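Local coordinates for protein putative esterase MT1895 (Mycobacterium tuberculosis, PDB 3S4K) that is probably a thioesterase of the PaaI family, perhaps hydrolysing 1,4-dihydroxy-2-naphthoyl-CoA, and is built as a dimer of hot-dog subunits, at residues Tyr59-Glu64 with Val130-Val135. Sequence-based numbering, arbitrary orientation.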
# COMPACT_ATOMS: atom_id res chain seq x y z
N TYR A 59 0.72 4.65 -3.95
CA TYR A 59 2.08 4.21 -4.26
C TYR A 59 2.33 2.78 -3.78
O TYR A 59 2.89 1.98 -4.52
CB TYR A 59 3.13 5.13 -3.65
CG TYR A 59 3.10 6.55 -4.18
CD1 TYR A 59 3.06 6.80 -5.53
CD2 TYR A 59 3.18 7.63 -3.31
CE1 TYR A 59 3.03 8.10 -6.02
CE2 TYR A 59 3.17 8.94 -3.78
CZ TYR A 59 3.10 9.17 -5.13
OH TYR A 59 3.10 10.47 -5.58
N CYS A 60 1.97 2.47 -2.54
CA CYS A 60 2.00 1.07 -2.10
C CYS A 60 1.36 0.11 -3.10
O CYS A 60 1.92 -0.93 -3.42
CB CYS A 60 1.32 0.94 -0.76
SG CYS A 60 2.15 1.79 0.58
N ALA A 61 0.19 0.47 -3.59
CA ALA A 61 -0.56 -0.38 -4.49
C ALA A 61 0.09 -0.52 -5.86
O ALA A 61 0.17 -1.61 -6.44
CB ALA A 61 -2.01 0.16 -4.63
N MET A 62 0.57 0.60 -6.37
CA MET A 62 1.33 0.65 -7.63
C MET A 62 2.53 -0.27 -7.56
O MET A 62 2.79 -1.09 -8.46
CB MET A 62 1.87 2.06 -7.88
CG MET A 62 0.96 3.00 -8.63
SD MET A 62 1.94 4.43 -9.19
CE MET A 62 2.84 3.78 -10.59
N ILE A 63 3.28 -0.13 -6.48
CA ILE A 63 4.48 -0.93 -6.23
C ILE A 63 4.09 -2.40 -6.18
O ILE A 63 4.73 -3.24 -6.79
CB ILE A 63 5.20 -0.40 -4.96
CG1 ILE A 63 5.92 0.90 -5.29
CG2 ILE A 63 6.16 -1.47 -4.31
CD1 ILE A 63 6.20 1.78 -4.10
N GLU A 64 3.00 -2.71 -5.49
CA GLU A 64 2.55 -4.11 -5.38
C GLU A 64 2.21 -4.72 -6.74
O GLU A 64 2.65 -5.84 -7.07
CB GLU A 64 1.35 -4.17 -4.43
CG GLU A 64 0.83 -5.58 -4.14
CD GLU A 64 1.71 -6.38 -3.21
OE1 GLU A 64 2.66 -5.82 -2.63
OE2 GLU A 64 1.42 -7.60 -3.05
N VAL A 130 9.26 9.84 -6.03
CA VAL A 130 8.15 10.10 -5.10
C VAL A 130 7.94 8.98 -4.09
O VAL A 130 7.55 9.26 -2.94
CB VAL A 130 6.81 10.48 -5.82
CG1 VAL A 130 6.96 11.80 -6.58
CG2 VAL A 130 6.33 9.39 -6.75
N ALA A 131 8.22 7.73 -4.48
CA ALA A 131 8.13 6.57 -3.59
C ALA A 131 9.01 5.45 -4.15
O ALA A 131 9.28 5.42 -5.36
CB ALA A 131 6.67 6.10 -3.44
N ARG A 132 9.46 4.55 -3.28
CA ARG A 132 10.33 3.43 -3.68
C ARG A 132 10.03 2.31 -2.71
O ARG A 132 9.89 2.57 -1.52
CB ARG A 132 11.80 3.86 -3.59
CG ARG A 132 12.88 2.82 -3.92
CD ARG A 132 14.26 3.38 -3.52
NE ARG A 132 15.38 2.57 -4.00
CZ ARG A 132 15.82 1.46 -3.42
NH1 ARG A 132 15.22 1.00 -2.32
NH2 ARG A 132 16.84 0.79 -3.93
N GLY A 133 9.91 1.09 -3.20
CA GLY A 133 9.49 -0.01 -2.33
C GLY A 133 10.01 -1.35 -2.79
O GLY A 133 10.40 -1.51 -3.96
N GLN A 134 10.00 -2.32 -1.89
CA GLN A 134 10.40 -3.69 -2.20
C GLN A 134 9.28 -4.61 -1.84
O GLN A 134 8.71 -4.47 -0.77
CB GLN A 134 11.66 -4.07 -1.46
CG GLN A 134 12.75 -3.14 -1.88
CD GLN A 134 14.06 -3.38 -1.24
OE1 GLN A 134 14.23 -4.29 -0.43
NE2 GLN A 134 15.02 -2.54 -1.60
N VAL A 135 9.00 -5.54 -2.74
CA VAL A 135 7.96 -6.52 -2.56
C VAL A 135 8.55 -7.92 -2.54
O VAL A 135 9.27 -8.30 -3.47
CB VAL A 135 6.92 -6.39 -3.68
CG1 VAL A 135 5.77 -7.38 -3.49
CG2 VAL A 135 6.40 -4.95 -3.75
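The ring of Tyr59 is met by Ala131 and Val130, whose methyls approach the same side of its plane obliquely. Ala131 CB lies near the root of the ring, 3.7 Å from Tyr59 CG, while Val130 CG2 reaches the far end at 3.6 Å from Tyr59 CE1. Tyr59 CG is anti to its own carbonyl carbon (chi1 -63°), which carries the ring along the strand past both residues. Two consecutive strand residues can point at the helix because Val130 and Ala131 form a classic beta bulge opposite Ile122, itself in touch with the tyrosine. The small alanine leaves width for the ring; the valine offers a branch to its outer half.

One helical turn on, Ile63 CD1 rests over the backbone, 3.9 Å from Gly133 N. Glycine suits this place, since without a side chain the strand lets Ile63 come close, and Ile63 CG2 stands 4.1 Å from Gly133 CA. That same methyl, anti to the backbone N of Ile63, meets Val135 CG2 at 3.5 Å, pairing two beta-branched residues in an apolar join.

The Glu64 side chain, which ends in the second flat group, crosses that of Val135 at roughly a right angle, with Glu64 OE1 3.6 Å from Val135 CG1. A bend at chi2 (75°) turns it there. Glutamate is long enough to carry its carboxylate past Val135 to Asn89, whose ND2 satisfies the buried OE1. Phe93 of the second subunit packs on the glutamate; a bound ethanediol lies nearby.

The axes of segments 59-64 and 130-135 run at 47° to each other. They belong to helix 56-75 and strand 129-140, the central helix enfolded by the antiparallel sheet of the hot-dog fold, with Glu64 at the dimer interface where thioesterases of this fold commonly place their active sites.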